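NAD nucleotidase (Haemophilus influenzae, PDB 3ZTV) degrades NAD to adenosine and nicotinamide riboside, combining NAD pyrophosphatase with 5'-nucleotidase activity in a zinc-dependent periplasmic enzyme. Local coordinates at residues A[15-20]-A[260-265]; A[227-232]-A[243-248]; A[269-274]-A[292-297]; A[198-203]-A[217-222]; A[11-16]-A[62-67]. All coordinates share one frame; numbering follows the deposited sequence.

Interaction 1 (A[15-20]-A[260-265]). With ZN (zinc ion), chain C.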
# COMPACT_ATOMS: atom_id res chain seq x y z
N ILE A 15 -4.17 -2.83 31.28
CA ILE A 15 -4.40 -1.76 30.32
C ILE A 15 -5.59 -0.90 30.75
O ILE A 15 -6.67 -1.40 31.04
CB ILE A 15 -4.61 -2.32 28.91
CG1 ILE A 15 -3.42 -3.22 28.54
CG2 ILE A 15 -4.81 -1.20 27.90
CD1 ILE A 15 -3.57 -3.91 27.21
N LEU A 16 -5.37 0.41 30.80
CA LEU A 16 -6.39 1.40 31.16
C LEU A 16 -6.38 2.44 30.05
O LEU A 16 -5.33 3.00 29.73
CB LEU A 16 -6.03 2.06 32.49
CG LEU A 16 -6.00 1.12 33.70
CD1 LEU A 16 -5.32 1.77 34.90
CD2 LEU A 16 -7.41 0.69 34.07
N HIS A 17 -7.53 2.68 29.43
CA HIS A 17 -7.51 3.47 28.21
C HIS A 17 -8.76 4.32 27.99
O HIS A 17 -9.87 3.98 28.43
CB HIS A 17 -7.27 2.55 27.00
CG HIS A 17 -8.42 1.64 26.71
ND1 HIS A 17 -8.66 0.47 27.39
CD2 HIS A 17 -9.38 1.73 25.77
CE1 HIS A 17 -9.74 -0.11 26.90
NE2 HIS A 17 -10.19 0.63 25.90
N ILE A 18 -8.55 5.46 27.33
CA ILE A 18 -9.64 6.29 26.80
C ILE A 18 -9.34 6.65 25.34
O ILE A 18 -8.22 6.43 24.84
CB ILE A 18 -9.89 7.61 27.61
CG1 ILE A 18 -8.81 8.67 27.36
CG2 ILE A 18 -10.01 7.32 29.09
CD1 ILE A 18 -9.22 10.07 27.87
N ASN A 19 -10.32 7.24 24.65
CA ASN A 19 -10.12 7.66 23.27
C ASN A 19 -11.16 8.72 22.92
O ASN A 19 -12.24 8.75 23.50
CB ASN A 19 -10.27 6.49 22.30
CG ASN A 19 -11.65 5.85 22.38
OD1 ASN A 19 -12.55 6.16 21.58
ND2 ASN A 19 -11.82 4.96 23.34
N ASP A 20 -10.81 9.59 21.97
CA ASP A 20 -11.80 10.48 21.36
C ASP A 20 -12.51 11.37 22.38
O ASP A 20 -13.73 11.56 22.34
CB ASP A 20 -12.81 9.68 20.54
CG ASP A 20 -12.18 9.01 19.33
OD1 ASP A 20 -12.06 9.67 18.26
OD2 ASP A 20 -11.78 7.84 19.44
N PHE A 260 -6.94 -9.28 20.66
CA PHE A 260 -8.05 -8.59 21.33
C PHE A 260 -8.15 -7.15 20.84
O PHE A 260 -7.13 -6.49 20.65
CB PHE A 260 -7.87 -8.67 22.84
CG PHE A 260 -7.86 -10.09 23.34
CD1 PHE A 260 -9.06 -10.75 23.57
CD2 PHE A 260 -6.68 -10.78 23.51
CE1 PHE A 260 -9.07 -12.08 23.99
CE2 PHE A 260 -6.68 -12.11 23.94
CZ PHE A 260 -7.88 -12.75 24.18
N VAL A 261 -9.37 -6.68 20.61
CA VAL A 261 -9.63 -5.34 20.08
C VAL A 261 -10.69 -4.67 20.94
O VAL A 261 -11.73 -5.27 21.24
CB VAL A 261 -10.16 -5.43 18.63
CG1 VAL A 261 -10.49 -4.04 18.08
CG2 VAL A 261 -9.19 -6.18 17.73
N MET A 262 -10.47 -3.42 21.34
CA MET A 262 -11.49 -2.72 22.12
C MET A 262 -11.36 -1.21 22.02
O MET A 262 -10.26 -0.68 21.87
CB MET A 262 -11.49 -3.17 23.59
CG MET A 262 -10.34 -2.67 24.43
SD MET A 262 -8.74 -3.41 24.05
CE MET A 262 -7.82 -2.85 25.48
N GLU A 263 -12.51 -0.53 22.12
CA GLU A 263 -12.60 0.94 22.15
C GLU A 263 -13.31 1.34 23.45
O GLU A 263 -13.91 0.48 24.13
CB GLU A 263 -13.38 1.43 20.93
CG GLU A 263 -13.27 2.92 20.66
CD GLU A 263 -13.75 3.31 19.28
OE1 GLU A 263 -14.57 2.59 18.67
OE2 GLU A 263 -13.32 4.36 18.77
N GLY A 264 -13.25 2.63 23.77
CA GLY A 264 -13.83 3.17 25.00
C GLY A 264 -14.84 4.28 24.76
O GLY A 264 -14.81 5.34 25.40
N TRP A 265 -15.77 4.03 23.84
CA TRP A 265 -16.83 5.00 23.54
C TRP A 265 -16.21 6.33 23.08
O TRP A 265 -15.36 6.31 22.18
CB TRP A 265 -17.78 5.16 24.74
CG TRP A 265 -19.20 5.55 24.39
CD1 TRP A 265 -19.72 5.71 23.14
CD2 TRP A 265 -20.27 5.80 25.31
NE1 TRP A 265 -21.05 6.06 23.23
CE2 TRP A 265 -21.41 6.12 24.55
CE3 TRP A 265 -20.37 5.78 26.71
CZ2 TRP A 265 -22.65 6.43 25.14
CZ3 TRP A 265 -21.59 6.09 27.29
CH2 TRP A 265 -22.71 6.42 26.50
ZN ZN C . -13.14 11.02 17.26
O HOH W 1 -12.97 7.02 26.56
O HOH W 2 -13.03 10.34 15.31

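Interaction 2 (A[227-232]-A[243-248])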
# COMPACT_ATOMS: atom_id res chain seq x y z
N SER A 227 -13.82 5.40 15.90
CA SER A 227 -15.20 4.99 15.65
C SER A 227 -16.20 5.40 16.74
O SER A 227 -17.40 5.42 16.48
CB SER A 227 -15.26 3.47 15.39
OG SER A 227 -14.31 2.73 16.16
N HIS A 228 -15.71 5.74 17.93
CA HIS A 228 -16.57 6.21 19.02
C HIS A 228 -17.55 5.11 19.52
O HIS A 228 -18.58 5.40 20.13
CB HIS A 228 -17.41 7.43 18.59
CG HIS A 228 -16.65 8.73 18.41
ND1 HIS A 228 -15.31 8.84 18.07
CD2 HIS A 228 -17.12 10.00 18.47
CE1 HIS A 228 -15.00 10.12 17.96
NE2 HIS A 228 -16.08 10.84 18.21
N TYR A 229 -17.23 3.84 19.27
CA TYR A 229 -18.12 2.75 19.69
C TYR A 229 -18.00 2.43 21.17
O TYR A 229 -16.89 2.29 21.70
CB TYR A 229 -17.79 1.46 18.92
CG TYR A 229 -18.10 1.46 17.44
CD1 TYR A 229 -18.94 2.41 16.87
CD2 TYR A 229 -17.56 0.48 16.62
CE1 TYR A 229 -19.22 2.38 15.50
CE2 TYR A 229 -17.84 0.44 15.27
CZ TYR A 229 -18.66 1.39 14.71
OH TYR A 229 -18.92 1.35 13.36
N LEU A 230 -19.16 2.28 21.81
CA LEU A 230 -19.21 1.71 23.16
C LEU A 230 -19.05 0.19 23.05
O LEU A 230 -19.91 -0.50 22.49
CB LEU A 230 -20.53 2.06 23.87
CG LEU A 230 -20.73 1.46 25.27
CD1 LEU A 230 -19.66 1.89 26.26
CD2 LEU A 230 -22.12 1.80 25.81
N TYR A 231 -17.94 -0.33 23.57
CA TYR A 231 -17.78 -1.77 23.75
C TYR A 231 -18.24 -2.02 25.18
O TYR A 231 -17.72 -1.42 26.12
CB TYR A 231 -16.31 -2.20 23.57
CG TYR A 231 -15.76 -2.28 22.15
CD1 TYR A 231 -15.82 -1.18 21.29
CD2 TYR A 231 -15.15 -3.45 21.68
CE1 TYR A 231 -15.28 -1.24 20.01
CE2 TYR A 231 -14.61 -3.51 20.40
CZ TYR A 231 -14.69 -2.41 19.58
OH TYR A 231 -14.14 -2.49 18.31
N GLY A 232 -19.21 -2.91 25.34
CA GLY A 232 -19.87 -3.04 26.63
C GLY A 232 -20.10 -4.47 27.08
O GLY A 232 -19.34 -5.39 26.77
N VAL A 243 -24.48 0.01 23.19
CA VAL A 243 -23.43 -0.99 23.12
C VAL A 243 -23.35 -1.59 21.72
O VAL A 243 -24.35 -2.10 21.20
CB VAL A 243 -23.67 -2.11 24.15
CG1 VAL A 243 -22.61 -3.19 24.00
CG2 VAL A 243 -23.66 -1.54 25.56
N ILE A 244 -22.17 -1.53 21.12
CA ILE A 244 -21.98 -2.03 19.76
C ILE A 244 -21.37 -3.43 19.75
O ILE A 244 -21.81 -4.30 19.00
CB ILE A 244 -21.08 -1.08 18.94
CG1 ILE A 244 -21.63 0.35 18.96
CG2 ILE A 244 -20.94 -1.57 17.49
CD1 ILE A 244 -23.07 0.47 18.46
N TYR A 245 -20.37 -3.65 20.60
CA TYR A 245 -19.65 -4.91 20.69
C TYR A 245 -19.40 -5.24 22.15
O TYR A 245 -19.45 -4.35 23.00
CB TYR A 245 -18.29 -4.77 20.01
CG TYR A 245 -18.32 -4.60 18.51
CD1 TYR A 245 -18.93 -5.54 17.70
CD2 TYR A 245 -17.69 -3.51 17.91
CE1 TYR A 245 -18.94 -5.40 16.32
CE2 TYR A 245 -17.69 -3.36 16.53
CZ TYR A 245 -18.31 -4.30 15.74
OH TYR A 245 -18.31 -4.15 14.37
N GLU A 246 -19.08 -6.50 22.43
CA GLU A 246 -18.61 -6.91 23.75
C GLU A 246 -17.20 -6.38 24.03
O GLU A 246 -16.35 -6.33 23.13
CB GLU A 246 -18.65 -8.43 23.87
CG GLU A 246 -18.45 -8.98 25.27
CD GLU A 246 -19.66 -8.80 26.17
OE1 GLU A 246 -20.79 -8.60 25.65
OE2 GLU A 246 -19.49 -8.86 27.40
N TYR A 247 -16.96 -5.98 25.27
CA TYR A 247 -15.65 -5.53 25.70
C TYR A 247 -14.83 -6.72 26.23
O TYR A 247 -15.19 -7.29 27.26
CB TYR A 247 -15.80 -4.48 26.82
CG TYR A 247 -14.48 -3.86 27.22
CD1 TYR A 247 -13.68 -4.46 28.18
CD2 TYR A 247 -14.02 -2.70 26.60
CE1 TYR A 247 -12.45 -3.93 28.52
CE2 TYR A 247 -12.80 -2.16 26.94
CZ TYR A 247 -12.00 -2.79 27.89
OH TYR A 247 -10.77 -2.28 28.23
N PRO A 248 -13.76 -7.14 25.53
CA PRO A 248 -13.25 -6.78 24.21
C PRO A 248 -13.76 -7.77 23.17
O PRO A 248 -14.36 -8.78 23.52
CB PRO A 248 -11.74 -6.99 24.39
CG PRO A 248 -11.69 -8.26 25.22
CD PRO A 248 -12.86 -8.11 26.20

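Interaction 3 (A[269-274]-A[292-297])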
# COMPACT_ATOMS: atom_id res chain seq x y z
N ALA A 269 -16.32 9.61 28.44
CA ALA A 269 -17.39 8.89 29.15
C ALA A 269 -16.95 7.58 29.81
O ALA A 269 -17.61 7.14 30.75
CB ALA A 269 -18.55 8.61 28.21
N VAL A 270 -15.86 6.99 29.32
CA VAL A 270 -15.49 5.63 29.71
C VAL A 270 -14.00 5.50 29.96
O VAL A 270 -13.19 6.06 29.21
CB VAL A 270 -15.90 4.60 28.61
CG1 VAL A 270 -15.17 3.24 28.77
CG2 VAL A 270 -17.40 4.40 28.61
N VAL A 271 -13.65 4.76 31.01
CA VAL A 271 -12.29 4.25 31.17
C VAL A 271 -12.35 2.74 30.94
O VAL A 271 -13.03 2.03 31.69
CB VAL A 271 -11.71 4.57 32.56
CG1 VAL A 271 -10.44 3.76 32.82
CG2 VAL A 271 -11.43 6.07 32.69
N GLY A 272 -11.67 2.26 29.90
CA GLY A 272 -11.59 0.83 29.65
C GLY A 272 -10.51 0.21 30.52
O GLY A 272 -9.47 0.80 30.75
N ASP A 273 -10.77 -1.01 30.98
CA ASP A 273 -9.96 -1.69 31.99
C ASP A 273 -9.84 -3.16 31.56
O ASP A 273 -10.81 -3.92 31.68
CB ASP A 273 -10.73 -1.53 33.32
CG ASP A 273 -10.15 -2.31 34.49
OD1 ASP A 273 -9.15 -3.03 34.35
OD2 ASP A 273 -10.74 -2.18 35.59
N LEU A 274 -8.69 -3.53 31.00
CA LEU A 274 -8.46 -4.87 30.46
C LEU A 274 -7.21 -5.47 31.10
O LEU A 274 -6.10 -4.99 30.88
CB LEU A 274 -8.32 -4.86 28.92
CG LEU A 274 -8.34 -6.24 28.25
CD1 LEU A 274 -9.76 -6.77 28.27
CD2 LEU A 274 -7.81 -6.19 26.82
N HIS A 292 -15.67 0.88 32.28
CA HIS A 292 -16.24 1.74 33.34
C HIS A 292 -16.90 2.98 32.76
O HIS A 292 -16.21 3.86 32.23
CB HIS A 292 -15.14 2.22 34.29
CG HIS A 292 -14.45 1.13 35.05
ND1 HIS A 292 -13.30 0.50 34.62
CD2 HIS A 292 -14.75 0.57 36.25
CE1 HIS A 292 -12.93 -0.40 35.51
NE2 HIS A 292 -13.79 -0.37 36.52
N VAL A 293 -18.22 3.07 32.88
CA VAL A 293 -18.93 4.30 32.51
C VAL A 293 -18.91 5.27 33.69
O VAL A 293 -19.34 4.93 34.80
CB VAL A 293 -20.37 4.02 32.08
CG1 VAL A 293 -21.13 5.32 31.83
CG2 VAL A 293 -20.39 3.17 30.83
N LEU A 294 -18.40 6.47 33.45
CA LEU A 294 -18.24 7.49 34.48
C LEU A 294 -19.51 8.30 34.56
O LEU A 294 -19.86 9.01 33.61
CB LEU A 294 -17.05 8.38 34.12
CG LEU A 294 -15.75 7.63 33.81
CD1 LEU A 294 -14.70 8.60 33.28
CD2 LEU A 294 -15.24 6.88 35.03
N MET A 295 -20.21 8.22 35.69
CA MET A 295 -21.54 8.82 35.81
C MET A 295 -21.70 9.62 37.10
O MET A 295 -21.17 9.24 38.15
CB MET A 295 -22.60 7.72 35.73
CG MET A 295 -24.04 8.21 35.60
SD MET A 295 -25.22 6.85 35.40
CE MET A 295 -24.71 6.26 33.78
N SER A 296 -22.39 10.75 37.01
CA SER A 296 -22.78 11.52 38.19
C SER A 296 -24.01 10.93 38.86
O SER A 296 -24.88 10.37 38.20
CB SER A 296 -23.06 12.96 37.79
OG SER A 296 -23.56 13.70 38.90
N SER A 297 -24.07 11.05 40.19
CA SER A 297 -25.26 10.64 40.94
C SER A 297 -26.25 11.79 41.10
O SER A 297 -27.32 11.60 41.66
CB SER A 297 -24.86 10.15 42.33
OG SER A 297 -24.39 11.22 43.12

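Interaction 4 (A[198-203]-A[217-222])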
# COMPACT_ATOMS: atom_id res chain seq x y z
N ILE A 198 3.12 -7.46 21.88
CA ILE A 198 3.00 -6.23 21.09
C ILE A 198 1.58 -5.66 21.20
O ILE A 198 0.59 -6.37 20.96
CB ILE A 198 3.38 -6.47 19.61
CG1 ILE A 198 4.82 -7.00 19.52
CG2 ILE A 198 3.23 -5.19 18.81
CD1 ILE A 198 5.34 -7.22 18.10
N ILE A 199 1.53 -4.38 21.56
CA ILE A 199 0.29 -3.63 21.68
C ILE A 199 0.24 -2.61 20.55
O ILE A 199 1.23 -1.91 20.30
CB ILE A 199 0.24 -2.84 23.00
CG1 ILE A 199 0.54 -3.74 24.20
CG2 ILE A 199 -1.09 -2.08 23.15
CD1 ILE A 199 -0.43 -4.85 24.37
N LEU A 200 -0.90 -2.52 19.87
CA LEU A 200 -1.09 -1.51 18.84
C LEU A 200 -2.12 -0.49 19.36
O LEU A 200 -3.25 -0.85 19.70
CB LEU A 200 -1.59 -2.18 17.56
CG LEU A 200 -1.82 -1.28 16.34
CD1 LEU A 200 -0.49 -0.71 15.86
CD2 LEU A 200 -2.50 -2.06 15.23
N LEU A 201 -1.70 0.77 19.45
CA LEU A 201 -2.53 1.88 19.89
C LEU A 201 -2.94 2.63 18.62
O LEU A 201 -2.15 3.39 18.04
CB LEU A 201 -1.73 2.78 20.84
CG LEU A 201 -2.46 3.97 21.46
CD1 LEU A 201 -3.71 3.53 22.24
CD2 LEU A 201 -1.53 4.77 22.35
N SER A 202 -4.15 2.35 18.15
CA SER A 202 -4.54 2.67 16.78
C SER A 202 -5.83 3.47 16.64
O SER A 202 -6.91 3.02 17.01
CB SER A 202 -4.67 1.40 15.94
OG SER A 202 -5.26 1.70 14.68
N HIS A 203 -5.68 4.68 16.07
CA HIS A 203 -6.81 5.52 15.67
C HIS A 203 -7.35 5.15 14.28
O HIS A 203 -7.98 6.00 13.61
CB HIS A 203 -6.47 7.02 15.70
CG HIS A 203 -7.66 7.88 16.03
ND1 HIS A 203 -8.49 8.48 15.10
CD2 HIS A 203 -8.18 8.18 17.24
CE1 HIS A 203 -9.46 9.13 15.73
NE2 HIS A 203 -9.28 8.96 17.03
N ASN A 217 -0.08 -10.63 11.63
CA ASN A 217 0.47 -11.45 12.71
C ASN A 217 1.26 -10.66 13.75
O ASN A 217 1.71 -9.54 13.50
CB ASN A 217 1.37 -12.57 12.14
CG ASN A 217 0.63 -13.52 11.23
OD1 ASN A 217 1.08 -13.84 10.12
ND2 ASN A 217 -0.52 -13.97 11.69
N ASP A 218 1.41 -11.26 14.93
CA ASP A 218 2.34 -10.81 15.96
C ASP A 218 1.86 -9.62 16.80
O ASP A 218 2.62 -9.09 17.61
CB ASP A 218 3.73 -10.55 15.35
CG ASP A 218 4.28 -11.77 14.63
OD1 ASP A 218 4.26 -12.88 15.22
OD2 ASP A 218 4.71 -11.62 13.48
N ILE A 219 0.60 -9.23 16.61
CA ILE A 219 0.02 -8.15 17.42
C ILE A 219 -1.05 -8.73 18.36
O ILE A 219 -1.97 -9.41 17.91
CB ILE A 219 -0.57 -7.02 16.53
CG1 ILE A 219 0.53 -6.42 15.64
CG2 ILE A 219 -1.27 -5.95 17.38
CD1 ILE A 219 0.02 -5.34 14.70
N ASP A 220 -0.90 -8.47 19.65
CA ASP A 220 -1.72 -9.11 20.68
C ASP A 220 -2.98 -8.35 21.09
O ASP A 220 -4.03 -8.97 21.32
CB ASP A 220 -0.85 -9.37 21.91
CG ASP A 220 0.31 -10.30 21.58
OD1 ASP A 220 0.06 -11.45 21.17
OD2 ASP A 220 1.49 -9.91 21.71
N VAL A 221 -2.87 -7.03 21.21
CA VAL A 221 -3.99 -6.19 21.65
C VAL A 221 -4.03 -4.93 20.79
O VAL A 221 -2.98 -4.30 20.56
CB VAL A 221 -3.88 -5.79 23.16
CG1 VAL A 221 -5.10 -4.99 23.62
CG2 VAL A 221 -3.73 -7.03 24.03
N ILE A 222 -5.21 -4.58 20.30
CA ILE A 222 -5.38 -3.34 19.54
C ILE A 222 -6.36 -2.40 20.25
O ILE A 222 -7.58 -2.60 20.25
CB ILE A 222 -5.85 -3.61 18.09
CG1 ILE A 222 -4.97 -4.67 17.41
CG2 ILE A 222 -5.88 -2.30 17.30
CD1 ILE A 222 -5.43 -5.07 16.02

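Interaction 5 (A[11-16]-A[62-67])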
# COMPACT_ATOMS: atom_id res chain seq x y z
N VAL A 11 4.04 -12.77 32.01
CA VAL A 11 3.82 -11.51 32.72
C VAL A 11 2.39 -11.02 32.54
O VAL A 11 1.71 -11.39 31.59
CB VAL A 11 4.77 -10.38 32.24
CG1 VAL A 11 6.21 -10.72 32.56
CG2 VAL A 11 4.59 -10.11 30.76
N GLU A 12 1.94 -10.17 33.46
CA GLU A 12 0.61 -9.59 33.34
C GLU A 12 0.65 -8.07 33.20
O GLU A 12 1.57 -7.41 33.70
CB GLU A 12 -0.29 -10.02 34.50
CG GLU A 12 -1.78 -9.81 34.21
CD GLU A 12 -2.69 -10.51 35.20
OE1 GLU A 12 -2.26 -11.50 35.83
OE2 GLU A 12 -3.85 -10.06 35.34
N LEU A 13 -0.33 -7.54 32.48
CA LEU A 13 -0.45 -6.12 32.19
C LEU A 13 -1.85 -5.66 32.53
O LEU A 13 -2.81 -6.39 32.30
CB LEU A 13 -0.22 -5.88 30.70
CG LEU A 13 1.08 -5.32 30.10
CD1 LEU A 13 0.83 -5.06 28.62
CD2 LEU A 13 1.50 -4.04 30.78
N SER A 14 -1.98 -4.43 33.03
CA SER A 14 -3.29 -3.85 33.31
C SER A 14 -3.51 -2.62 32.42
O SER A 14 -3.07 -1.52 32.74
CB SER A 14 -3.41 -3.48 34.79
OG SER A 14 -3.29 -4.65 35.58
N ILE A 15 -4.17 -2.83 31.28
CA ILE A 15 -4.40 -1.76 30.32
C ILE A 15 -5.59 -0.90 30.75
O ILE A 15 -6.67 -1.40 31.04
CB ILE A 15 -4.61 -2.32 28.91
CG1 ILE A 15 -3.42 -3.22 28.54
CG2 ILE A 15 -4.81 -1.20 27.90
CD1 ILE A 15 -3.57 -3.91 27.21
N LEU A 16 -5.37 0.41 30.80
CA LEU A 16 -6.39 1.40 31.16
C LEU A 16 -6.38 2.44 30.05
O LEU A 16 -5.33 3.00 29.73
CB LEU A 16 -6.03 2.06 32.49
CG LEU A 16 -6.00 1.12 33.70
CD1 LEU A 16 -5.32 1.77 34.90
CD2 LEU A 16 -7.41 0.69 34.07
N ASN A 62 1.24 -3.51 37.22
CA ASN A 62 1.69 -3.21 35.86
C ASN A 62 0.69 -2.45 35.00
O ASN A 62 0.36 -2.88 33.90
CB ASN A 62 2.14 -4.50 35.17
CG ASN A 62 3.24 -5.21 35.93
OD1 ASN A 62 4.06 -4.57 36.59
ND2 ASN A 62 3.25 -6.54 35.86
N PRO A 63 0.23 -1.28 35.48
CA PRO A 63 -0.72 -0.51 34.67
C PRO A 63 -0.06 0.13 33.44
O PRO A 63 1.09 0.56 33.49
CB PRO A 63 -1.22 0.57 35.64
CG PRO A 63 -0.10 0.75 36.61
CD PRO A 63 0.55 -0.61 36.75
N LEU A 64 -0.81 0.16 32.35
CA LEU A 64 -0.40 0.83 31.11
C LEU A 64 -1.54 1.75 30.71
O LEU A 64 -2.63 1.28 30.37
CB LEU A 64 -0.14 -0.22 30.03
CG LEU A 64 0.20 0.28 28.63
CD1 LEU A 64 1.52 1.05 28.66
CD2 LEU A 64 0.26 -0.86 27.63
N VAL A 65 -1.30 3.06 30.76
CA VAL A 65 -2.37 4.05 30.66
C VAL A 65 -2.29 4.75 29.31
O VAL A 65 -1.28 5.38 29.00
CB VAL A 65 -2.28 5.05 31.83
CG1 VAL A 65 -3.43 6.03 31.79
CG2 VAL A 65 -2.29 4.29 33.16
N LEU A 66 -3.35 4.61 28.51
CA LEU A 66 -3.29 4.96 27.08
C LEU A 66 -4.41 5.87 26.62
O LEU A 66 -5.55 5.79 27.11
CB LEU A 66 -3.35 3.68 26.23
CG LEU A 66 -2.34 2.58 26.57
CD1 LEU A 66 -2.69 1.32 25.78
CD2 LEU A 66 -0.91 3.01 26.32
N HIS A 67 -4.09 6.72 25.64
CA HIS A 67 -5.07 7.58 24.98
C HIS A 67 -5.00 7.32 23.47
O HIS A 67 -3.95 7.54 22.84
CB HIS A 67 -4.77 9.05 25.29
CG HIS A 67 -5.86 9.99 24.86
ND1 HIS A 67 -6.38 10.02 23.58
CD2 HIS A 67 -6.52 10.94 25.56
CE1 HIS A 67 -7.33 10.94 23.52
NE2 HIS A 67 -7.42 11.52 24.71

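Interaction 1 (A[15-20]-A[260-265])
M262 reaches up against the imidazole of H17, and this pair forms one close-packed part of the contact. The methionine CG lies between its own backbone N and carbonyl carbon (chi1 73°), and the chain then bends, so that both its CG and its methyl end bear on the ring. The sulfur stands obliquely to it, with SD 5.0 Å from the centroid of the H17 ring. Toward I15 the fit slackens: CE of M262 is 4.2 Å from CG2 of I15. The two strands belong to different sheets, 11-18 to the larger and 258-263 to the second, and their short segments pass 8.6 Å apart at 41°, as layers of the beta sandwich in calcineurin-like phosphoesterases. At the other end packing is close again, the N19 side chain lying against G264 and W265 and crossing E263 at about a right angle. A single buried water adds to this, accepting from N19 N at 3.3 Å and donating to G264 O at 2.7 Å. Nearer the metals, OD2 of D20 comes within 3.9 Å of OE2 of E263. The two carboxylates are turned 67° apart and have separate donors, D226 N for D20 and H228 N, Y229 N and S227 OG for E263. OD1 of D20 binds a zinc ion at 2.0 Å, with H22 and D70 as further protein ligands and a water 2.1 Å from the zinc.

Interaction 2 (A[227-232]-A[243-248])
Y245 leans along Y231, and its outer edge, at CE2, meets Y229. Its CB sits over one face of the Y231 ring in a CH-pi contact, 4.0 Å from the centroid; CD2 is 3.6 Å from CZ of Y231; and CE2, farther out, comes within 3.8 Å of CD2 of Y229. The Y231 and Y245 planes are inclined at 55°; with Y229 they form an aromatic cluster. CG2 of I244 lies over one face of the Y229 ring in a CH-pi contact, while CB of S227 lies over the opposite one. The backbones pair in parallel, a short beta-alpha-beta connection through helix 234-238, and the second strand turns a corner at Y245. I244 N donates to L230 O at 2.8 Å in an almost straight bond, G232 N to Y245 O at 2.8 Å, and Y247 N to a lone pair of G232 O at 2.9 Å. CG1 of V243 packs 3.7 Å from G232 N, beside a residue with no side chain. Y245 N is buried without a partner, whereas Y231 OH is bonded to S206 and the E246 carboxylate to R237.

Interaction 3 (A[269-274]-A[292-297])
The imidazole of H292 meets the neighbouring strand with its edge: V271 O and CB of D273 both lie in the ring plane, and the D273 carboxylate is turned only 15° from it. This is an antiparallel beta hairpin, strand 270-278 returning as 284-295, and the ring belongs to the side that packs on helix 46-59, where L56 touches H292 and L53 touches V271. With its CG anti to the carbonyl carbon (chi1 -64°), the H292 ring stays beside its own backbone N. Its backbone N and ring ND1 can therefore both approach V271 O, the former at 2.9 Å and ND1 weakly at 3.3 Å. The same hydrogen-bonded pair is closed in return by V271 N donating to H292 O at 3.0 Å. The carboxylate of D273 is held from outside the pair, by Y60 OH and a salt bridge to R288, which would fix its orientation beside the ring. On the opposite side of the hairpin V270 and V293, a non-hydrogen-bonded pair, meet through their CG2 methyls at 3.9 Å. Back on the helix side, CD1 of L294 approaches CG2 of V271 to 4.2 Å, while V49 and K52 of the helix also touch L294. Just before strand 270-278 begins, L294 N donates to A269 O at 2.9 Å, with 179° at the hydrogen.

Interaction 4 (A[198-203]-A[217-222])
L200 lies along I222 and across I219: its CD2 is 4.0 Å from CG2 of I222, and its CB 3.8 Å from CG2 of I219. Helix 206-215, which links the two strands in a beta-alpha-beta unit, closes over this face, with I212 touching both L200 and I222. The other face carries I199 and V221. With CG1 beside the backbone N and a second bend at chi2 (-61°), the isoleucine folds its CD1 back to within 3.8 Å of CB of V221. The parallel pairing is regular at L200 N, which donates to V221 O at 2.8 Å with 176° at the hydrogen. One step earlier D220 does two jobs. Its backbone N donates to I198 O at 2.9 Å, while its side chain curls round so that OD2, through the anti lone pair, accepts from I198 N at 2.9 Å. Beyond it, CD1 of I198 packs 3.3 Å from D218 O. The strand 198-203 carries on to H203, a likely zinc ligand whose NE2 hydrogen-bonds to OD1 of D20. A carboxylate thus stands in for a strand carbonyl where strand 221-224 has not yet begun: OD2 satisfies the buried I198 N-H, and D220 alone grips both polar backbone atoms of I198.

Interaction 5 (A[11-16]-A[62-67])
I15 CG2 and L66 CD1 meet at 3.9 Å, crossing over the inner face of this parallel pair, and L13 CD2 extends the same apolar layer to within 4.2 Å of L64 CB. On the other face CD1 of L16 touches both CB of P63 and CG2 of V65, each at 4.3 Å, beneath L53 and L56 of helix 46-59. Four backbone bonds join the strands between S14 and L66; among them, L64 N reaches S14 O at 2.8 Å. The edge turns polar at N62. Its CG lies anti to the carbonyl carbon (chi1 -58°), directing ND2 to E12 O at 2.9 Å, nearly in the amide plane, while its own O accepts from S14 N at 2.9 Å. S14 OG bonds to K61 O and E12 to T287. Both strands run on into loops that carry zinc ligands, D20 and H22 after one and D70 after the other, as in the two-sheet metallophosphoesterase fold, whose site lies at the ends of strands of both sheets.

Strand 11-18 is common to interactions 1 and 5, and through I15 and H17 it also bonds to the strand 270-278 of interaction 3, so strands 63-67 and 270-278 flank it in one sheet. Interaction 4 lies in the second sheet, where F260 of interaction 1 pairs with D220 and I222. Interactions 3, 4 and 5 are backbone pairings within sheets, buried and mostly apolar between their bonds; interaction 1 instead crosses between sheets, with side-chain packing and a bridging water in place of strand bonds, and a zinc ion held at one end by D20. Interaction 2 is the most exposed, an aromatic cluster set back from the zinc; from the same segment S227 and H228 bond to E263 of interaction 1.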